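Side-chain contacts in diguanylate cyclase (Vibrio cholerae serotype O1, PDB 6EIB), which catalyses the magnesium-dependent condensation of two GTP molecules into cyclic di-GMP and is involved in biofilm formation, the chain here being its GGEEF domain: residues A61-S66 against Q103-H108; S66-H71 against F95-Q100; T89-A94 against C155-Q160. All blocks are in the same frame, centred on the assembly; numbering follows the deposited sequence.

Contact 1 of 3, residues A61-S66 against Q103-H108; sequences AKLFQS and QRFAEH. With SO4 (sulfate ion), chain F; ACT (acetate ion), chain P.
Ser66 OG takes a hydrogen bond from Arg104 NH1 at 3.2 Å, with an N-H...O angle of 153° and the oxygen tilted 16° out of the guanidinium plane. A sulfate (chain F), probably picked up from the crystallisation liquor, lies between Arg104 and His108. It accepts a hydrogen bond from His108 ND1, with O3 at 3.1 Å; Arg104 NH2 is modelled implausibly close to its O4, at 2.5 Å, so the length of that bond is doubtful. A bend at chi3 turns the guanidinium back over Leu63, whose CD1 sits 3.8 Å from Arg104 CZ, above the centre of that flat group. These side chains join helix 50-67 to helix 91-107 in the GGEEF domain; the short segments run at 135° to each other with their axes 10.8 Å apart. Deeper in the interface the second methyl of Leu63 takes over. With CG anti to the backbone N, Leu63 places CD2 3.8 Å from Phe105 CB and also near the edge of the Phe105 ring. The Phe105 side chain also touches Val56, Phe59 and Leu60, and lies about 4 Å (nearest atoms) from that of Ile38, a magnesium-binding residue by similarity.

Contact 2 of 3, residues S66-H71 against F95-Q100; sequences SVISDH and FHLAEQ
Val67 and Ile68 meet Leu97 through apolar contacts, one for each of the leucine's methyl groups. Leu97 CD2 lies 4.3 Å from Val67 CG1 and 4.0 Å from the carbonyl oxygen Val67 O, while Leu97 CD1 lies 4.3 Å from Ile68 CG2. The fork of the leucine is thus shared between the last turn of helix 50-67 and Ile68, the first residue to leave helical geometry after it. Both Leu97 and Ile68 also touch Leu86 of strand 81-87, which places them where the two helices come down on the sheet of the GGEEF domain.

The other kind of contact is between a methyl and an amide. Val67 CG1, anti to its own nitrogen (chi1 170°), points across to Gln100, with OE1 3.6 Å away and CB 3.9 Å away. Gln100 has an extended chain beyond CG that passes obliquely over the valine, so both its first carbon and its amide oxygen rest against the same methyl. Val67 further touches Ile101 and Arg104 on helix 91-107.

Methyl groups do nearly all the touching here, and the spacing around Leu97 is that of ordinary van der Waals packing. The contact therefore rests on shape and apolar burial, while a directional bond between the two helices comes from Ser66 with Arg104.

Contact 3 of 3, residues T89-A94 against C155-Q160; sequences THVETA and CCIYRQ. With SO4 (sulfate ion), chain G; SO4 (sulfate ion), chain E.
Val91 packs on Ile157 as the apolar part of this contact. Its two methyls straddle the end of the isoleucine: Ile157 CD1 lies 3.6 Å from Val91 CG2 and 3.8 Å from Val91 CG1, and the two side chains meet at about a right angle. Ile157 sends this methyl across because its chain is fully extended, with CG1 anti to the backbone N (chi1 -173°). Phe95 touches the same isoleucine, and Val91 rests also on Val123 and Ser125 of the neighbouring strand.

In fold terms, the first turn of helix 91-107 lies here against strand 154-157, which runs parallel to strand 119-125 at one border of the mixed five-stranded sheet of the GGEEF domain.

The charged part is looser. Glu92 OE2 and Arg159 NH2 form a long salt bridge of 3.7 Å at the surface. The carboxylate oxygen approaches the edge of the guanidinium in its plane; only OE2 comes near, and the planes of the two groups stand 48° apart, unlike a flat two-pronged pair. Both chains bend at chi2 to bring their ends together.

Sulfates, probably from the crystallisation liquor, add polar contacts at both segments. His90 sits at the N-cap position of helix 91-107, and one sulfate (chain E) lies by that helix end: Val91 N donates to O2 at 2.8 Å and His90 ND1 to O4 at 3.0 Å, N-H...O angle 158°. Ser125 OG is also hydrogen-bonded to this ion. A second sulfate (chain G) accepts a hydrogen bond from Tyr158 OH through O1 at 2.9 Å, in the plane of the ring, with Arg138 and Gln142 among its other partners.

Helix 91-107 runs through all three contacts: its first turn serves contact 3, its middle contact 2 and its C-terminal end contact 1. Contacts 1 and 2 also share helix 50-67 and Ser66, their centres 9 Å apart, and contact 2 is nested inside the loop that contact 1 closes. Contact 3 joins the same helix to strand 154-157 instead; its centre is 12 Å from that of contact 2 and 19 Å from that of contact 1, and its segments alternate with theirs along the chain. Helix 91-107 thus packs against helix 50-67 and against the border strand 154-157, all within the GGEEF domain.

Contact 1 of 3, residues A61-S66 against Q103-H108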
loop_
_atom_site.group_PDB
_atom_site.type_symbol
_atom_site.label_atom_id
_atom_site.label_comp_id
_atom_site.label_asym_id
_atom_site.label_seq_id
_atom_site.Cartn_x
_atom_site.Cartn_y
_atom_site.Cartn_z
ATOM N N ALA A 61 -6.693 -1.634 -6.701
ATOM C CA ALA A 61 -7.656 -1.512 -5.613
ATOM C C ALA A 61 -8.458 -2.806 -5.465
ATOM O O ALA A 61 -8.653 -3.289 -4.340
ATOM C CB ALA A 61 -8.593 -0.341 -5.851
ATOM N N LYS A 62 -8.924 -3.361 -6.583
ATOM C CA LYS A 62 -9.653 -4.638 -6.541
ATOM C C LYS A 62 -8.766 -5.716 -5.924
ATOM O O LYS A 62 -9.198 -6.514 -5.093
ATOM C CB LYS A 62 -10.111 -5.072 -7.931
ATOM C CG LYS A 62 -11.243 -4.247 -8.523
ATOM C CD LYS A 62 -11.791 -4.850 -9.838
ATOM C CE LYS A 62 -10.830 -4.765 -11.033
ATOM N NZ LYS A 62 -10.688 -3.369 -11.574
ATOM N N LEU A 63 -7.497 -5.676 -6.300
ATOM C CA LEU A 63 -6.514 -6.629 -5.811
ATOM C C LEU A 63 -6.339 -6.582 -4.296
ATOM O O LEU A 63 -6.235 -7.644 -3.660
ATOM C CB LEU A 63 -5.151 -6.368 -6.486
ATOM C CG LEU A 63 -4.060 -7.426 -6.314
ATOM C CD1 LEU A 63 -4.587 -8.841 -6.710
ATOM C CD2 LEU A 63 -2.803 -7.038 -7.124
ATOM N N PHE A 64 -6.360 -5.373 -3.715
ATOM C CA PHE A 64 -6.231 -5.246 -2.267
ATOM C C PHE A 64 -7.328 -6.053 -1.568
ATOM O O PHE A 64 -7.057 -6.802 -0.626
ATOM C CB PHE A 64 -6.328 -3.787 -1.817
ATOM C CG PHE A 64 -5.216 -2.907 -2.313
ATOM C CD1 PHE A 64 -3.998 -3.443 -2.697
ATOM C CD2 PHE A 64 -5.384 -1.530 -2.338
ATOM C CE1 PHE A 64 -2.963 -2.618 -3.128
ATOM C CE2 PHE A 64 -4.360 -0.686 -2.769
ATOM C CZ PHE A 64 -3.147 -1.231 -3.158
ATOM N N GLN A 65 -8.559 -5.874 -2.028
ATOM C CA GLN A 65 -9.717 -6.594 -1.495
ATOM C C GLN A 65 -9.598 -8.112 -1.580
ATOM O O GLN A 65 -9.917 -8.823 -0.626
ATOM C CB GLN A 65 -10.990 -6.174 -2.224
ATOM C CG GLN A 65 -11.518 -4.786 -1.924
ATOM C CD GLN A 65 -12.777 -4.468 -2.743
ATOM O OE1 GLN A 65 -12.744 -3.625 -3.645
ATOM N NE2 GLN A 65 -13.870 -5.187 -2.467
ATOM N N SER A 66 -9.190 -8.592 -2.750
ATOM C CA SER A 66 -9.074 -10.022 -3.030
ATOM C C SER A 66 -8.034 -10.694 -2.146
ATOM O O SER A 66 -8.257 -11.794 -1.619
ATOM C CB SER A 66 -8.710 -10.230 -4.502
ATOM O OG SER A 66 -8.338 -11.576 -4.746
ATOM N N GLN A 103 3.281 -9.599 -6.028
ATOM C CA GLN A 103 3.377 -10.730 -6.956
ATOM C C GLN A 103 2.201 -10.847 -7.884
ATOM O O GLN A 103 2.379 -11.080 -9.076
ATOM C CB GLN A 103 3.530 -12.024 -6.203
ATOM C CG GLN A 103 4.931 -12.298 -5.714
ATOM C CD GLN A 103 4.946 -13.363 -4.631
ATOM O OE1 GLN A 103 3.930 -13.599 -3.961
ATOM N NE2 GLN A 103 6.071 -14.077 -4.511
ATOM N N ARG A 104 0.990 -10.736 -7.346
ATOM C CA ARG A 104 -0.181 -10.867 -8.208
ATOM C C ARG A 104 -0.336 -9.689 -9.159
ATOM O O ARG A 104 -0.851 -9.840 -10.279
ATOM C CB ARG A 104 -1.449 -11.082 -7.369
ATOM C CG ARG A 104 -1.508 -12.502 -6.825
ATOM C CD ARG A 104 -2.904 -12.883 -6.376
ATOM N NE ARG A 104 -3.899 -12.668 -7.428
ATOM C CZ ARG A 104 -5.197 -12.560 -7.166
ATOM N NH1 ARG A 104 -5.613 -12.655 -5.912
ATOM N NH2 ARG A 104 -6.068 -12.325 -8.135
ATOM N N PHE A 105 0.133 -8.513 -8.744
ATOM C CA PHE A 105 0.114 -7.395 -9.639
ATOM C C PHE A 105 1.086 -7.643 -10.799
ATOM O O PHE A 105 0.757 -7.399 -11.966
ATOM C CB PHE A 105 0.465 -6.118 -8.856
ATOM C CG PHE A 105 0.262 -4.850 -9.626
ATOM C CD1 PHE A 105 -1.016 -4.365 -9.872
ATOM C CD2 PHE A 105 1.354 -4.105 -10.044
ATOM C CE1 PHE A 105 -1.201 -3.161 -10.551
ATOM C CE2 PHE A 105 1.180 -2.896 -10.731
ATOM C CZ PHE A 105 -0.087 -2.429 -10.985
ATOM N N ALA A 106 2.280 -8.141 -10.477
ATOM C CA ALA A 106 3.325 -8.396 -11.465
ATOM C C ALA A 106 2.882 -9.486 -12.439
ATOM O O ALA A 106 3.327 -9.547 -13.591
ATOM C CB ALA A 106 4.627 -8.817 -10.780
ATOM N N GLU A 107 2.045 -10.378 -11.943
ATOM C CA GLU A 107 1.581 -11.526 -12.731
ATOM C C GLU A 107 0.376 -11.206 -13.620
ATOM O O GLU A 107 0.020 -12.004 -14.484
ATOM C CB GLU A 107 1.244 -12.696 -11.813
ATOM C CG GLU A 107 2.436 -13.425 -11.228
ATOM C CD GLU A 107 2.054 -14.249 -10.000
ATOM O OE1 GLU A 107 0.894 -14.135 -9.509
ATOM O OE2 GLU A 107 2.913 -15.029 -9.527
ATOM N N HIS A 108 -0.309 -10.092 -13.369
ATOM C CA HIS A 108 -1.501 -9.785 -14.156
ATOM C C HIS A 108 -1.130 -9.107 -15.478
ATOM O O HIS A 108 -0.445 -8.096 -15.494
ATOM C CB HIS A 108 -2.476 -8.929 -13.361
ATOM C CG HIS A 108 -3.734 -8.617 -14.101
ATOM N ND1 HIS A 108 -4.791 -9.501 -14.176
ATOM C CD2 HIS A 108 -4.132 -7.499 -14.758
ATOM C CE1 HIS A 108 -5.766 -8.957 -14.884
ATOM N NE2 HIS A 108 -5.388 -7.743 -15.255
HETATM S S SO4 F . -5.879 -12.136 -11.917
HETATM O O1 SO4 F . -6.723 -11.446 -12.887
HETATM O O2 SO4 F . -6.005 -13.582 -12.056
HETATM O O3 SO4 F . -4.461 -11.860 -12.130
HETATM O O4 SO4 F . -6.328 -11.704 -10.591
HETATM C C ACT P . 8.522 -13.308 -7.321
HETATM O O ACT P . 9.602 -13.394 -7.944
HETATM O OXT ACT P . 8.611 -12.985 -6.117
HETATM C CH3 ACT P . 7.198 -13.587 -7.972
#

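Contact 2 of 3, residues S66-H71 against F95-Q100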
loop_
_atom_site.group_PDB
_atom_site.type_symbol
_atom_site.label_atom_id
_atom_site.label_comp_id
_atom_site.label_asym_id
_atom_site.label_seq_id
_atom_site.Cartn_x
_atom_site.Cartn_y
_atom_site.Cartn_z
ATOM N N SER A 66 -9.190 -8.592 -2.750
ATOM C CA SER A 66 -9.074 -10.022 -3.030
ATOM C C SER A 66 -8.034 -10.694 -2.146
ATOM O O SER A 66 -8.257 -11.794 -1.619
ATOM C CB SER A 66 -8.710 -10.230 -4.502
ATOM O OG SER A 66 -8.338 -11.576 -4.746
ATOM N N VAL A 67 -6.890 -10.033 -2.018
ATOM C CA VAL A 67 -5.774 -10.559 -1.248
ATOM C C VAL A 67 -5.968 -10.383 0.263
ATOM O O VAL A 67 -5.618 -11.265 1.036
ATOM C CB VAL A 67 -4.450 -9.897 -1.686
ATOM C CG1 VAL A 67 -3.330 -10.255 -0.729
ATOM C CG2 VAL A 67 -4.113 -10.291 -3.127
ATOM N N ILE A 68 -6.491 -9.233 0.683
ATOM C CA ILE A 68 -6.711 -8.993 2.101
ATOM C C ILE A 68 -8.193 -9.170 2.410
ATOM O O ILE A 68 -8.981 -8.224 2.331
ATOM C CB ILE A 68 -6.269 -7.582 2.518
ATOM C CG1 ILE A 68 -4.877 -7.259 1.951
ATOM C CG2 ILE A 68 -6.328 -7.423 4.016
ATOM C CD1 ILE A 68 -4.480 -5.808 2.157
ATOM N N SER A 69 -8.573 -10.373 2.809
ATOM C CA SER A 69 -9.985 -10.634 3.045
ATOM C C SER A 69 -10.444 -9.915 4.316
ATOM O O SER A 69 -11.564 -9.399 4.369
ATOM C CB SER A 69 -10.251 -12.141 3.123
ATOM O OG SER A 69 -9.455 -12.741 4.127
ATOM N N ASP A 70 -9.605 -9.900 5.348
ATOM C CA ASP A 70 -9.972 -9.190 6.572
ATOM C C ASP A 70 -10.000 -7.669 6.441
ATOM O O ASP A 70 -9.272 -7.069 5.625
ATOM C CB ASP A 70 -9.066 -9.569 7.733
ATOM C CG ASP A 70 -9.411 -10.919 8.316
ATOM O OD1 ASP A 70 -10.614 -11.276 8.311
ATOM O OD2 ASP A 70 -8.492 -11.600 8.821
ATOM N N HIS A 71 -10.821 -7.063 7.303
ATOM C CA HIS A 71 -11.010 -5.616 7.355
ATOM C C HIS A 71 -9.681 -4.874 7.270
ATOM O O HIS A 71 -8.655 -5.332 7.788
ATOM C CB HIS A 71 -11.752 -5.203 8.640
ATOM C CG HIS A 71 -12.145 -3.752 8.671
ATOM N ND1 HIS A 71 -13.073 -3.210 7.803
ATOM C CD2 HIS A 71 -11.715 -2.726 9.449
ATOM C CE1 HIS A 71 -13.202 -1.916 8.052
ATOM N NE2 HIS A 71 -12.392 -1.599 9.047
ATOM N N PHE A 95 3.556 -7.806 5.932
ATOM C CA PHE A 95 4.611 -7.969 4.961
ATOM C C PHE A 95 4.232 -9.079 3.972
ATOM O O PHE A 95 4.332 -8.912 2.748
ATOM C CB PHE A 95 5.926 -8.292 5.656
ATOM C CG PHE A 95 7.073 -8.465 4.708
ATOM C CD1 PHE A 95 7.712 -7.357 4.143
ATOM C CD2 PHE A 95 7.503 -9.731 4.359
ATOM C CE1 PHE A 95 8.772 -7.532 3.242
ATOM C CE2 PHE A 95 8.568 -9.915 3.464
ATOM C CZ PHE A 95 9.194 -8.815 2.906
ATOM N N HIS A 96 3.757 -10.194 4.515
ATOM C CA HIS A 96 3.350 -11.289 3.661
ATOM C C HIS A 96 2.226 -10.869 2.717
ATOM O O HIS A 96 2.268 -11.172 1.528
ATOM C CB HIS A 96 2.901 -12.473 4.498
ATOM C CG HIS A 96 4.014 -13.141 5.238
ATOM N ND1 HIS A 96 5.295 -13.222 4.733
ATOM C CD2 HIS A 96 4.031 -13.807 6.420
ATOM C CE1 HIS A 96 6.059 -13.887 5.585
ATOM N NE2 HIS A 96 5.316 -14.257 6.614
ATOM N N LEU A 97 1.247 -10.131 3.224
ATOM C CA LEU A 97 0.187 -9.618 2.373
ATOM C C LEU A 97 0.749 -8.696 1.304
ATOM O O LEU A 97 0.356 -8.749 0.125
ATOM C CB LEU A 97 -0.846 -8.875 3.199
ATOM C CG LEU A 97 -1.590 -9.782 4.175
ATOM C CD1 LEU A 97 -2.465 -8.925 5.077
ATOM C CD2 LEU A 97 -2.400 -10.885 3.434
ATOM N N ALA A 98 1.693 -7.863 1.713
ATOM C CA ALA A 98 2.261 -6.932 0.752
ATOM C C ALA A 98 2.940 -7.680 -0.379
ATOM O O ALA A 98 2.788 -7.295 -1.546
ATOM C CB ALA A 98 3.220 -5.994 1.437
ATOM N N GLU A 99 3.675 -8.745 -0.047
ATOM C CA GLU A 99 4.370 -9.532 -1.057
ATOM C C GLU A 99 3.412 -10.203 -2.039
ATOM O O GLU A 99 3.723 -10.308 -3.243
ATOM C CB GLU A 99 5.253 -10.611 -0.412
ATOM C CG GLU A 99 6.586 -10.140 0.164
ATOM C CD GLU A 99 7.611 -9.715 -0.908
ATOM O OE1 GLU A 99 7.331 -9.773 -2.124
ATOM O OE2 GLU A 99 8.736 -9.356 -0.529
ATOM N N GLN A 100 2.287 -10.701 -1.517
ATOM C CA GLN A 100 1.260 -11.322 -2.355
ATOM C C GLN A 100 0.665 -10.286 -3.319
ATOM O O GLN A 100 0.415 -10.585 -4.485
ATOM C CB GLN A 100 0.157 -11.943 -1.492
ATOM C CG GLN A 100 0.590 -13.176 -0.713
ATOM C CD GLN A 100 -0.557 -13.809 0.045
ATOM O OE1 GLN A 100 -1.456 -13.115 0.515
ATOM N NE2 GLN A 100 -0.541 -15.135 0.158
#

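Contact 3 of 3, residues T89-A94 against C155-Q160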
loop_
_atom_site.group_PDB
_atom_site.type_symbol
_atom_site.label_atom_id
_atom_site.label_comp_id
_atom_site.label_asym_id
_atom_site.label_seq_id
_atom_site.Cartn_x
_atom_site.Cartn_y
_atom_site.Cartn_z
ATOM N N THR A 89 -3.210 -6.364 13.309
ATOM C CA THR A 89 -2.380 -7.125 12.390
ATOM C C THR A 89 -0.905 -6.872 12.675
ATOM O O THR A 89 -0.446 -5.712 12.741
ATOM C CB THR A 89 -2.699 -6.757 10.936
ATOM O OG1 THR A 89 -4.082 -7.047 10.677
ATOM C CG2 THR A 89 -1.834 -7.575 9.960
ATOM N N HIS A 90 -0.167 -7.950 12.873
ATOM C CA HIS A 90 1.251 -7.849 13.187
ATOM C C HIS A 90 2.038 -7.529 11.920
ATOM O O HIS A 90 1.571 -7.812 10.817
ATOM C CB HIS A 90 1.774 -9.155 13.839
ATOM C CG HIS A 90 1.202 -9.433 15.196
ATOM N ND1 HIS A 90 1.536 -8.690 16.312
ATOM C CD2 HIS A 90 0.402 -10.438 15.636
ATOM C CE1 HIS A 90 0.901 -9.185 17.366
ATOM N NE2 HIS A 90 0.216 -10.251 16.986
ATOM N N VAL A 91 3.219 -6.934 12.057
ATOM C CA VAL A 91 3.901 -6.401 10.867
ATOM C C VAL A 91 4.270 -7.513 9.866
ATOM O O VAL A 91 4.156 -7.292 8.662
ATOM C CB VAL A 91 5.152 -5.553 11.261
ATOM C CG1 VAL A 91 6.275 -6.414 11.844
ATOM C CG2 VAL A 91 5.643 -4.684 10.079
ATOM N N GLU A 92 4.677 -8.692 10.338
ATOM C CA GLU A 92 5.014 -9.820 9.440
ATOM C C GLU A 92 3.864 -10.289 8.592
ATOM O O GLU A 92 4.059 -10.644 7.432
ATOM C CB GLU A 92 5.554 -11.034 10.210
ATOM C CG GLU A 92 7.045 -10.986 10.583
ATOM C CD GLU A 92 7.365 -10.223 11.876
ATOM O OE1 GLU A 92 6.443 -9.717 12.532
ATOM O OE2 GLU A 92 8.552 -10.158 12.264
ATOM N N THR A 93 2.672 -10.312 9.167
ATOM C CA THR A 93 1.482 -10.683 8.415
ATOM C C THR A 93 1.280 -9.649 7.311
ATOM O O THR A 93 1.107 -10.004 6.141
ATOM C CB THR A 93 0.258 -10.749 9.330
ATOM O OG1 THR A 93 0.515 -11.680 10.391
ATOM C CG2 THR A 93 -0.981 -11.183 8.547
ATOM N N ALA A 94 1.417 -8.369 7.660
ATOM C CA ALA A 94 1.282 -7.303 6.671
ATOM C C ALA A 94 2.336 -7.438 5.566
ATOM O O ALA A 94 2.038 -7.206 4.404
ATOM C CB ALA A 94 1.399 -5.919 7.345
ATOM N N CYS A 155 9.877 -5.393 -2.180
ATOM C CA CYS A 155 9.188 -5.153 -0.920
ATOM C C CYS A 155 10.180 -5.102 0.220
ATOM O O CYS A 155 11.130 -5.885 0.255
ATOM C CB CYS A 155 8.152 -6.240 -0.644
ATOM S SG CYS A 155 6.646 -6.010 -1.548
ATOM N N CYS A 156 9.966 -4.180 1.160
ATOM C CA CYS A 156 10.849 -4.066 2.318
ATOM C C CYS A 156 10.066 -3.824 3.604
ATOM O O CYS A 156 9.096 -3.078 3.626
ATOM C CB CYS A 156 11.865 -2.930 2.135
ATOM S SG CYS A 156 13.340 -3.402 1.212
ATOM N N ILE A 157 10.506 -4.450 4.685
ATOM C CA ILE A 157 9.947 -4.118 5.992
ATOM C C ILE A 157 10.888 -3.117 6.680
ATOM O O ILE A 157 12.111 -3.230 6.573
ATOM C CB ILE A 157 9.756 -5.362 6.838
ATOM C CG1 ILE A 157 9.018 -5.047 8.135
ATOM C CG2 ILE A 157 11.073 -5.992 7.151
ATOM C CD1 ILE A 157 8.586 -6.329 8.806
ATOM N N TYR A 158 10.347 -2.098 7.329
ATOM C CA TYR A 158 11.245 -1.165 8.022
ATOM C C TYR A 158 11.946 -1.783 9.215
ATOM O O TYR A 158 11.306 -2.377 10.072
ATOM C CB TYR A 158 10.493 0.077 8.486
ATOM C CG TYR A 158 11.378 1.045 9.236
ATOM C CD1 TYR A 158 11.559 0.921 10.621
ATOM C CD2 TYR A 158 12.035 2.067 8.580
ATOM C CE1 TYR A 158 12.365 1.787 11.324
ATOM C CE2 TYR A 158 12.848 2.950 9.278
ATOM C CZ TYR A 158 13.007 2.799 10.649
ATOM O OH TYR A 158 13.808 3.667 11.359
ATOM N N ARG A 159 13.255 -1.579 9.282
ATOM C CA ARG A 159 14.066 -1.895 10.452
ATOM C C ARG A 159 14.964 -0.700 10.776
ATOM O O ARG A 159 15.398 0.031 9.884
ATOM C CB ARG A 159 14.905 -3.160 10.253
ATOM C CG ARG A 159 14.096 -4.431 10.148
ATOM C CD ARG A 159 13.179 -4.567 11.359
ATOM N NE ARG A 159 12.333 -5.756 11.283
ATOM C CZ ARG A 159 11.270 -5.982 12.055
ATOM N NH1 ARG A 159 10.902 -5.094 12.977
ATOM N NH2 ARG A 159 10.571 -7.102 11.895
ATOM N N GLN A 160 15.262 -0.539 12.058
ATOM C CA GLN A 160 16.109 0.542 12.540
ATOM C C GLN A 160 17.558 0.092 12.476
ATOM O O GLN A 160 18.477 0.892 12.634
ATOM C CB GLN A 160 15.718 0.898 13.983
ATOM C CG GLN A 160 16.434 2.086 14.614
ATOM C CD GLN A 160 15.978 3.405 14.038
ATOM O OE1 GLN A 160 16.507 3.860 13.025
ATOM N NE2 GLN A 160 14.980 4.023 14.670
HETATM S S SO4 G . 15.860 6.492 11.298
HETATM O O1 SO4 G . 14.792 6.224 10.346
HETATM O O2 SO4 G . 16.957 5.564 11.042
HETATM O O3 SO4 G . 16.355 7.856 11.110
HETATM O O4 SO4 G . 15.342 6.309 12.649
HETATM S S SO4 E . 3.810 -5.851 15.753
HETATM O O1 SO4 E . 3.376 -4.628 15.083
HETATM O O2 SO4 E . 3.628 -6.979 14.854
HETATM O O3 SO4 E . 5.209 -5.750 16.141
HETATM O O4 SO4 E . 2.957 -6.089 16.940
#